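Local structure of putative membrane anchored protein (Corynebacterium diphtheriae, 3LSO) at residues D29-V34 against N44-F49; V34-G39 against Y170-T175; T90-R95 against D122-S127; T159-T164 against T174-N179. The protein is of unknown function but is probably anchored in the bacterial membrane, its chain forming beta-rich domains of which the first belongs to an immunoglobulin-like (E-set) family. One frame throughout, in Å; residues are numbered along the deposited sequence.

From the N terminus, strand 25-36 turns back on strand 41-54, and contact 1 closes this hairpin between 29-34 and 44-49. Contact 2 starts where the first segment of contact 1 ends, sharing Val34, and closes a far larger loop onto 170-175, so the two cross along the chain. Contact 3, between 90-95 and 122-127, is nested inside that loop. Contact 4 closes the hairpin of 159-164 and 174-179 and meets contact 2 on Thr174 and Thr175. The Cys32-Cys176 disulfide ties contact 1 to contact 4. Backbone bonds from Ser93 and Thr90 to strand 150-167 join contact 3 to contact 4, all within the N-terminal domain.

Contact 1: D29-V34 against N44-F49; sequences DVDCSV and NQKSNF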
# COMPACT_ATOMS: atom_id res chain seq x y z
N ASP B 29 -8.15 16.73 -38.94
CA ASP B 29 -7.91 17.43 -40.19
C ASP B 29 -6.51 18.01 -40.27
O ASP B 29 -6.06 18.67 -39.34
CB ASP B 29 -8.94 18.54 -40.37
CG ASP B 29 -10.34 18.01 -40.51
OD1 ASP B 29 -10.49 16.80 -40.80
OD2 ASP B 29 -11.31 18.80 -40.34
N VAL B 30 -5.84 17.77 -41.39
CA VAL B 30 -4.53 18.36 -41.67
C VAL B 30 -4.60 19.24 -42.89
O VAL B 30 -5.46 19.05 -43.76
CB VAL B 30 -3.40 17.30 -41.88
CG1 VAL B 30 -3.00 16.71 -40.57
CG2 VAL B 30 -3.83 16.20 -42.81
N ASP B 31 -3.70 20.21 -42.95
CA ASP B 31 -3.58 21.09 -44.11
C ASP B 31 -2.14 21.03 -44.60
O ASP B 31 -1.24 21.63 -44.00
CB ASP B 31 -3.98 22.52 -43.72
CG ASP B 31 -4.32 23.39 -44.93
OD1 ASP B 31 -3.73 23.21 -46.03
OD2 ASP B 31 -5.19 24.27 -44.77
N CYS B 32 -1.92 20.30 -45.68
CA CYS B 32 -0.57 20.04 -46.18
C CYS B 32 -0.14 21.02 -47.27
O CYS B 32 -0.89 21.26 -48.21
CB CYS B 32 -0.47 18.59 -46.67
SG CYS B 32 -0.75 17.39 -45.33
N SER B 33 1.05 21.59 -47.12
CA SER B 33 1.70 22.37 -48.18
C SER B 33 2.85 21.58 -48.79
O SER B 33 3.70 21.04 -48.07
CB SER B 33 2.26 23.70 -47.67
OG SER B 33 1.23 24.57 -47.28
N VAL B 34 2.87 21.54 -50.11
CA VAL B 34 3.99 21.00 -50.86
C VAL B 34 4.75 22.14 -51.50
O VAL B 34 4.16 23.07 -52.05
CB VAL B 34 3.52 20.07 -51.97
CG1 VAL B 34 4.72 19.45 -52.69
CG2 VAL B 34 2.57 19.00 -51.40
N ASN B 44 -1.06 22.44 -52.57
CA ASN B 44 -1.69 22.68 -51.29
C ASN B 44 -2.93 21.81 -51.14
O ASN B 44 -3.86 21.90 -51.95
CB ASN B 44 -2.07 24.17 -51.30
CG ASN B 44 -2.71 24.61 -50.05
OD1 ASN B 44 -2.10 24.57 -48.99
ND2 ASN B 44 -3.94 25.08 -50.16
N GLN B 45 -2.98 20.96 -50.11
CA GLN B 45 -4.12 20.04 -49.98
C GLN B 45 -4.56 19.69 -48.57
O GLN B 45 -3.78 19.18 -47.77
CB GLN B 45 -3.85 18.74 -50.75
CG GLN B 45 -5.13 18.05 -51.23
CD GLN B 45 -4.93 16.57 -51.54
OE1 GLN B 45 -3.87 16.00 -51.24
NE2 GLN B 45 -5.94 15.95 -52.14
N LYS B 46 -5.84 19.96 -48.28
CA LYS B 46 -6.45 19.57 -47.02
C LYS B 46 -6.69 18.07 -47.00
O LYS B 46 -7.07 17.48 -48.01
CB LYS B 46 -7.78 20.30 -46.80
CG LYS B 46 -7.65 21.63 -46.05
CD LYS B 46 -9.00 22.17 -45.58
CE LYS B 46 -9.81 22.75 -46.74
NZ LYS B 46 -8.96 23.61 -47.60
N SER B 47 -6.47 17.46 -45.83
CA SER B 47 -6.55 16.01 -45.67
C SER B 47 -6.95 15.56 -44.24
O SER B 47 -7.51 16.35 -43.46
CB SER B 47 -5.22 15.38 -46.07
OG SER B 47 -5.33 13.98 -46.10
N ASN B 48 -6.66 14.29 -43.92
CA ASN B 48 -6.99 13.67 -42.62
C ASN B 48 -5.91 12.70 -42.15
O ASN B 48 -5.37 11.93 -42.95
CB ASN B 48 -8.34 12.94 -42.69
CG ASN B 48 -9.51 13.82 -42.28
OD1 ASN B 48 -10.34 14.21 -43.11
ND2 ASN B 48 -9.56 14.16 -41.00
N PHE B 49 -5.61 12.72 -40.85
CA PHE B 49 -4.51 11.94 -40.26
C PHE B 49 -5.01 11.12 -39.08
O PHE B 49 -5.26 11.67 -38.01
CB PHE B 49 -3.41 12.88 -39.79
CG PHE B 49 -2.30 12.20 -39.04
CD1 PHE B 49 -1.27 11.55 -39.73
CD2 PHE B 49 -2.25 12.24 -37.65
CE1 PHE B 49 -0.21 10.93 -39.04
CE2 PHE B 49 -1.18 11.62 -36.95
CZ PHE B 49 -0.17 10.96 -37.65
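Asp29 and Asn48 run alongside each other, with Asp29 OD1 2.8 Å from Asn48 ND2. At 129° the N-H...O angle is poor and the hydrogen bond weak; the carboxylate and amide planes are turned 68° apart. On the same face, Asp31 lies across the aliphatic part of Lys46, its OD2 3.8 Å from Lys46 CG. Bends at chi3 and chi4 of the lysine leave its NZ 4.8 Å from Asp31 OD2, too far for a salt bridge, though the opposite charges may still attract. The segments are neighbouring arms of the antiparallel beta hairpin formed by strands 25-36 and 41-54, in register from Asp29 opposite Asn48 to Ser33 opposite Asn44. Val30 pairs with Ser47, and Cys32 with Gln45, through two backbone hydrogen bonds each. Within the first pair, Ser47 N donates to Val30 O at 2.8 Å. The other face carries Val30 and Cys32. With chi1 at -75°, the two methyls of Val30 diverge: CG2, placed between the backbone N and the carbonyl carbon, meets Ser47 CB at 3.6 Å, whereas CG1, anti to the carbonyl carbon, reaches Phe49 CB at 3.9 Å. Val30 and Phe49 are both buried, and both also touch Ile160 of strand 150-167. Cys32 presents CB to Gln45 O at 3.5 Å, while its SG is joined to Cys176 SG in a disulfide that fastens the hairpin to strand 170-177.

Contact 2: V34-G39 against Y170-T175; sequences VSAAWG and YTANTT
Ala36 and Ala172 meet methyl to methyl, CB to CB at 3.8 Å, on the more closely packed face of this antiparallel pair. Val34 extends the patch: its CG1, anti to the backbone N (chi1 -177°), lies 3.9 Å from Ala172 CB, and its other methyl, CG2, is 4.0 Å from Thr174 OG1. Ala36 and Ala172 form a non-hydrogen-bonded pair, with their CA atoms 4.1 Å apart. Between these apolar contacts, Ser35 and Asn173 form the hydrogen-bonded pair, with Asn173 N donating to Ser35 O at 2.8 Å and Ser35 N donating in return to Asn173 O. Their side chains occupy the opposite face, where Asn173 is exposed and turns its OD1 to Thr164 OG1 on strand 150-167. Toward Ala37 the pairing loosens: the bond from Ala37 N to Thr171 O is 3.4 Å long and weak. There the chain leaves the strand through three successive residues of positive phi, Ala37, Trp38 and Gly39. Ala37 CB touches Tyr170 CD1 at 3.8 Å, but the exposed Trp38 and Tyr170 rings approach obliquely, with Trp38 CZ3 4.3 Å from Tyr170 CE1. Joining strands 25-36 and 170-177, far apart in sequence, by antiparallel pairing is consistent with the immunoglobulin-like sheets of an E-set domain.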
# COMPACT_ATOMS: atom_id res chain seq x y z
N VAL B 34 2.87 21.54 -50.11
CA VAL B 34 3.99 21.00 -50.86
C VAL B 34 4.75 22.14 -51.50
O VAL B 34 4.16 23.07 -52.05
CB VAL B 34 3.52 20.07 -51.97
CG1 VAL B 34 4.72 19.45 -52.69
CG2 VAL B 34 2.57 19.00 -51.40
N SER B 35 6.07 22.08 -51.40
CA SER B 35 6.96 23.00 -52.10
C SER B 35 7.98 22.17 -52.87
O SER B 35 8.77 21.41 -52.30
CB SER B 35 7.63 23.96 -51.12
OG SER B 35 8.35 24.96 -51.82
N ALA B 36 7.93 22.27 -54.19
CA ALA B 36 8.83 21.53 -55.06
C ALA B 36 9.62 22.47 -55.96
O ALA B 36 9.21 23.62 -56.19
CB ALA B 36 8.06 20.54 -55.91
N ALA B 37 10.73 21.97 -56.46
CA ALA B 37 11.51 22.65 -57.47
C ALA B 37 12.05 23.97 -56.95
O ALA B 37 11.80 25.02 -57.54
CB ALA B 37 10.68 22.85 -58.71
N TRP B 38 12.75 23.93 -55.83
CA TRP B 38 13.42 25.13 -55.35
C TRP B 38 12.42 26.27 -55.12
O TRP B 38 12.73 27.45 -55.33
CB TRP B 38 14.54 25.49 -56.35
CG TRP B 38 15.43 24.31 -56.54
CD1 TRP B 38 16.38 23.87 -55.68
CD2 TRP B 38 15.41 23.38 -57.62
NE1 TRP B 38 16.98 22.74 -56.16
CE2 TRP B 38 16.40 22.41 -57.35
CE3 TRP B 38 14.66 23.26 -58.79
CZ2 TRP B 38 16.66 21.34 -58.20
CZ3 TRP B 38 14.92 22.20 -59.64
CH2 TRP B 38 15.91 21.26 -59.34
N GLY B 39 11.22 25.88 -54.69
CA GLY B 39 10.12 26.79 -54.40
C GLY B 39 9.26 27.25 -55.58
O GLY B 39 8.31 28.03 -55.40
N TYR B 170 13.26 15.72 -59.01
CA TYR B 170 12.77 16.87 -58.28
C TYR B 170 12.76 16.55 -56.81
O TYR B 170 12.67 15.39 -56.45
CB TYR B 170 11.36 17.25 -58.72
CG TYR B 170 11.31 18.00 -60.02
CD1 TYR B 170 11.57 19.36 -60.07
CD2 TYR B 170 11.01 17.34 -61.20
CE1 TYR B 170 11.53 20.06 -61.28
CE2 TYR B 170 10.96 18.04 -62.42
CZ TYR B 170 11.22 19.40 -62.45
OH TYR B 170 11.19 20.08 -63.64
N THR B 171 12.85 17.58 -55.97
CA THR B 171 12.71 17.42 -54.52
C THR B 171 11.49 18.18 -54.06
O THR B 171 11.35 19.37 -54.36
CB THR B 171 13.95 17.95 -53.80
OG1 THR B 171 15.04 17.09 -54.07
CG2 THR B 171 13.74 17.99 -52.32
N ALA B 172 10.60 17.51 -53.33
CA ALA B 172 9.42 18.19 -52.78
C ALA B 172 9.32 18.11 -51.25
O ALA B 172 9.44 17.02 -50.67
CB ALA B 172 8.14 17.69 -53.42
N ASN B 173 9.09 19.25 -50.61
CA ASN B 173 8.95 19.31 -49.17
C ASN B 173 7.49 19.50 -48.80
O ASN B 173 6.90 20.53 -49.10
CB ASN B 173 9.79 20.43 -48.57
CG ASN B 173 11.27 20.30 -48.90
OD1 ASN B 173 11.89 19.25 -48.69
ND2 ASN B 173 11.84 21.38 -49.44
N THR B 174 6.91 18.52 -48.14
CA THR B 174 5.54 18.63 -47.71
C THR B 174 5.51 19.04 -46.26
O THR B 174 6.25 18.50 -45.44
CB THR B 174 4.83 17.30 -47.89
OG1 THR B 174 5.06 16.82 -49.22
CG2 THR B 174 3.32 17.45 -47.66
N THR B 175 4.66 20.01 -45.93
CA THR B 175 4.45 20.41 -44.54
C THR B 175 2.97 20.33 -44.23
O THR B 175 2.17 20.93 -44.94
CB THR B 175 4.95 21.82 -44.28
OG1 THR B 175 6.35 21.77 -44.01
CG2 THR B 175 4.26 22.44 -43.07

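Contact 3: T90-R95 against D122-S127; sequences TKSSIR and DHLKAS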
# COMPACT_ATOMS: atom_id res chain seq x y z
N THR B 90 12.44 10.60 -48.82
CA THR B 90 13.81 10.64 -48.37
C THR B 90 13.86 10.95 -46.87
O THR B 90 14.67 10.37 -46.13
CB THR B 90 14.63 11.67 -49.16
OG1 THR B 90 14.04 12.96 -49.03
CG2 THR B 90 14.63 11.31 -50.62
N LYS B 91 12.98 11.84 -46.42
CA LYS B 91 12.84 12.24 -45.02
C LYS B 91 11.36 12.20 -44.65
O LYS B 91 10.51 12.40 -45.51
CB LYS B 91 13.32 13.68 -44.83
CG LYS B 91 14.81 13.90 -44.99
CD LYS B 91 15.12 15.41 -45.10
CE LYS B 91 16.63 15.68 -45.09
NZ LYS B 91 17.23 15.27 -43.77
N SER B 92 11.05 11.94 -43.39
CA SER B 92 9.71 12.21 -42.86
C SER B 92 9.71 12.31 -41.34
O SER B 92 10.59 11.76 -40.68
CB SER B 92 8.68 11.20 -43.36
OG SER B 92 8.99 9.90 -42.95
N SER B 93 8.73 13.02 -40.80
CA SER B 93 8.72 13.40 -39.41
C SER B 93 7.31 13.49 -38.89
O SER B 93 6.54 14.33 -39.34
CB SER B 93 9.40 14.76 -39.24
OG SER B 93 10.58 14.68 -38.46
N ILE B 94 6.95 12.63 -37.93
CA ILE B 94 5.68 12.75 -37.22
C ILE B 94 5.99 13.40 -35.89
O ILE B 94 6.88 12.94 -35.17
CB ILE B 94 5.05 11.41 -36.97
CG1 ILE B 94 4.87 10.68 -38.29
CG2 ILE B 94 3.70 11.57 -36.26
CD1 ILE B 94 4.90 9.17 -38.15
N ARG B 95 5.26 14.46 -35.55
CA ARG B 95 5.61 15.23 -34.38
C ARG B 95 4.47 15.26 -33.40
O ARG B 95 3.35 15.69 -33.71
CB ARG B 95 6.02 16.63 -34.81
CG ARG B 95 7.10 16.57 -35.86
CD ARG B 95 7.47 17.90 -36.37
NE ARG B 95 8.21 18.67 -35.39
CZ ARG B 95 7.74 19.75 -34.78
NH1 ARG B 95 6.50 20.19 -35.06
NH2 ARG B 95 8.50 20.39 -33.90
N ASP B 122 11.56 9.20 -40.46
CA ASP B 122 11.91 8.29 -41.56
C ASP B 122 11.25 6.91 -41.42
O ASP B 122 11.84 5.88 -41.75
CB ASP B 122 13.45 8.20 -41.73
CG ASP B 122 14.14 9.60 -41.88
OD1 ASP B 122 13.46 10.66 -42.01
OD2 ASP B 122 15.39 9.65 -41.89
N HIS B 123 10.02 6.91 -40.93
CA HIS B 123 9.22 5.72 -40.68
C HIS B 123 8.13 5.57 -41.73
O HIS B 123 7.53 4.50 -41.86
CB HIS B 123 8.55 5.82 -39.31
CG HIS B 123 9.20 5.00 -38.24
ND1 HIS B 123 10.50 5.22 -37.81
CD2 HIS B 123 8.73 3.96 -37.51
CE1 HIS B 123 10.80 4.35 -36.87
NE2 HIS B 123 9.75 3.57 -36.66
N LEU B 124 7.85 6.65 -42.46
CA LEU B 124 6.77 6.68 -43.44
C LEU B 124 7.21 6.16 -44.80
O LEU B 124 8.32 6.43 -45.26
CB LEU B 124 6.24 8.10 -43.59
CG LEU B 124 5.38 8.57 -42.41
CD1 LEU B 124 5.25 10.08 -42.37
CD2 LEU B 124 4.02 7.92 -42.49
N LYS B 125 6.33 5.42 -45.46
CA LYS B 125 6.64 4.87 -46.77
C LYS B 125 5.63 5.37 -47.82
O LYS B 125 4.42 5.26 -47.63
CB LYS B 125 6.68 3.31 -46.72
N ALA B 126 6.15 5.93 -48.92
CA ALA B 126 5.30 6.44 -49.99
C ALA B 126 5.41 5.66 -51.30
O ALA B 126 6.51 5.33 -51.77
CB ALA B 126 5.60 7.91 -50.24
N SER B 127 4.25 5.38 -51.89
CA SER B 127 4.18 4.81 -53.23
C SER B 127 3.12 5.53 -54.06
O SER B 127 2.05 5.91 -53.54
CB SER B 127 3.90 3.31 -53.18
OG SER B 127 2.74 3.03 -52.42
O HOH W 1 9.97 8.04 -44.18
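An interrupted stretch of the antiparallel pairing between strands 87-97 and 117-129 is bridged here by Asp122, which grips Ser92 with both backbone and side chain. Asp122 N donates to Ser92 O at 2.7 Å, and Ser92 N donates to Asp122 OD1 at 3.1 Å, with an N-H...O angle of 164°. The carboxylate thus takes the place that a strand carbonyl would fill in a regular ladder. Its OD1 is met on the anti side, the donor lying 23° out of the carboxylate plane. Asp122 itself has positive phi, showing that the chain is not extended at this point. On its other flank, segment 90-95 pairs with strand 150-167, where Thr90 and Lys91 both face Thr164 in a classic beta bulge. Beyond Asp122 the contact is made by the buried Ser92, Leu124 and Ile94. Ser92 holds OG between its backbone N and carbonyl carbon (chi1 61°), which brings the hydroxyl over to the Leu124 side, near Leu124 CB. Water 1 is modelled between Ser92 OG and Leu124 O, but at distances so short that its exact position is doubtful. Leu124 also packs on Ile135 and Ala137 of strand 132-146. Its CD1 branch lies 3.7 Å from Ser92 CB and 4.1 Å from Ile94 CG1.

Contact 4: T159-T164 against T174-N179; sequences TILTNT and TTCTTN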
# COMPACT_ATOMS: atom_id res chain seq x y z
N THR B 159 2.48 21.48 -36.26
CA THR B 159 3.00 20.87 -37.49
C THR B 159 3.19 19.39 -37.25
O THR B 159 4.26 18.92 -36.84
CB THR B 159 4.33 21.51 -37.97
OG1 THR B 159 4.16 22.94 -38.08
CG2 THR B 159 4.76 20.94 -39.31
N ILE B 160 2.13 18.65 -37.52
CA ILE B 160 2.07 17.24 -37.15
C ILE B 160 2.94 16.37 -38.03
O ILE B 160 3.38 15.30 -37.63
CB ILE B 160 0.60 16.73 -37.14
CG1 ILE B 160 0.53 15.22 -36.96
CG2 ILE B 160 -0.12 17.10 -38.39
CD1 ILE B 160 0.55 14.80 -35.54
N LEU B 161 3.21 16.82 -39.24
CA LEU B 161 3.86 15.95 -40.21
C LEU B 161 4.64 16.74 -41.25
O LEU B 161 4.12 17.72 -41.80
CB LEU B 161 2.79 15.09 -40.87
CG LEU B 161 3.17 13.86 -41.67
CD1 LEU B 161 2.11 12.77 -41.46
CD2 LEU B 161 3.32 14.19 -43.17
N THR B 162 5.88 16.33 -41.48
CA THR B 162 6.69 16.87 -42.57
C THR B 162 7.35 15.71 -43.26
O THR B 162 7.78 14.75 -42.60
CB THR B 162 7.84 17.77 -42.10
OG1 THR B 162 8.84 16.96 -41.47
CG2 THR B 162 7.38 18.89 -41.15
N ASN B 163 7.44 15.78 -44.58
CA ASN B 163 8.23 14.81 -45.31
C ASN B 163 8.96 15.49 -46.43
O ASN B 163 8.72 16.68 -46.71
CB ASN B 163 7.37 13.64 -45.82
CG ASN B 163 6.59 14.00 -47.05
OD1 ASN B 163 5.63 14.78 -46.99
ND2 ASN B 163 6.98 13.45 -48.18
N THR B 164 9.87 14.74 -47.05
CA THR B 164 10.61 15.17 -48.22
C THR B 164 10.67 14.03 -49.20
O THR B 164 11.10 12.94 -48.87
CB THR B 164 12.02 15.67 -47.83
OG1 THR B 164 11.86 16.83 -47.00
CG2 THR B 164 12.84 16.02 -49.07
N THR B 174 6.91 18.52 -48.14
CA THR B 174 5.54 18.63 -47.71
C THR B 174 5.51 19.04 -46.26
O THR B 174 6.25 18.50 -45.44
CB THR B 174 4.83 17.30 -47.89
OG1 THR B 174 5.06 16.82 -49.22
CG2 THR B 174 3.32 17.45 -47.66
N THR B 175 4.66 20.01 -45.93
CA THR B 175 4.45 20.41 -44.54
C THR B 175 2.97 20.33 -44.23
O THR B 175 2.17 20.93 -44.94
CB THR B 175 4.95 21.82 -44.28
OG1 THR B 175 6.35 21.77 -44.01
CG2 THR B 175 4.26 22.44 -43.07
N CYS B 176 2.62 19.62 -43.17
CA CYS B 176 1.24 19.44 -42.77
C CYS B 176 0.99 20.01 -41.39
O CYS B 176 1.68 19.65 -40.44
CB CYS B 176 0.87 17.97 -42.78
SG CYS B 176 1.09 17.18 -44.36
N THR B 177 -0.02 20.88 -41.28
CA THR B 177 -0.40 21.47 -40.01
C THR B 177 -1.81 21.05 -39.64
O THR B 177 -2.68 20.90 -40.51
CB THR B 177 -0.41 23.02 -40.06
OG1 THR B 177 -1.58 23.47 -40.76
CG2 THR B 177 0.86 23.58 -40.71
N THR B 178 -2.04 20.91 -38.35
CA THR B 178 -3.37 20.65 -37.81
C THR B 178 -3.63 21.57 -36.62
O THR B 178 -2.69 22.09 -36.03
CB THR B 178 -3.54 19.16 -37.43
OG1 THR B 178 -4.93 18.85 -37.27
CG2 THR B 178 -2.79 18.83 -36.14
N ASN B 179 -4.92 21.76 -36.28
CA ASN B 179 -5.34 22.56 -35.12
C ASN B 179 -5.93 21.73 -33.99
O ASN B 179 -6.62 22.26 -33.12
CB ASN B 179 -6.40 23.60 -35.53
CG ASN B 179 -5.90 24.60 -36.54
OD1 ASN B 179 -4.69 24.84 -36.67
ND2 ASN B 179 -6.83 25.19 -37.27
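Cys176 and Leu161 face each other on the inner side of the pairing, and the cysteine can be followed outward. Its CB sits 3.4 Å from Leu161 O and 4.0 Å from Leu161 CB. Chi1 at -59° then places SG beside the cysteine's own backbone N, where it touches Leu161 CD2 at 3.9 Å. The side chain ends there in its disulfide to Cys32, so that it is in contact with one neighbouring strand and covalently tied to the other. The backbones of this pair are bonded unequally: Cys176 N donates to Leu161 O at 2.8 Å, nearly along the C=O axis, whereas the return bond from Leu161 N to Cys176 O is weak. Further along, Asn163 and Thr174 exchange two backbone hydrogen bonds. On the opposite face, Thr162 and Thr175 extend together from the sheet, with Thr162 CG2 near Thr175 OG1. Thr159 CG2 reaches the same threonine, 4.1 Å from Thr175 CG2. At the other end, Ile160 CG2 packs against Thr178 CG2 at 3.9 Å; the hydroxyl of Thr178 is turned to Asp29 O instead. Ile160 has a nearly helical backbone (psi -25°), unlike the extended Leu161, and both residues face Cys176. This is a classic beta bulge, set in the antiparallel hairpin of strands 150-167 and 170-177.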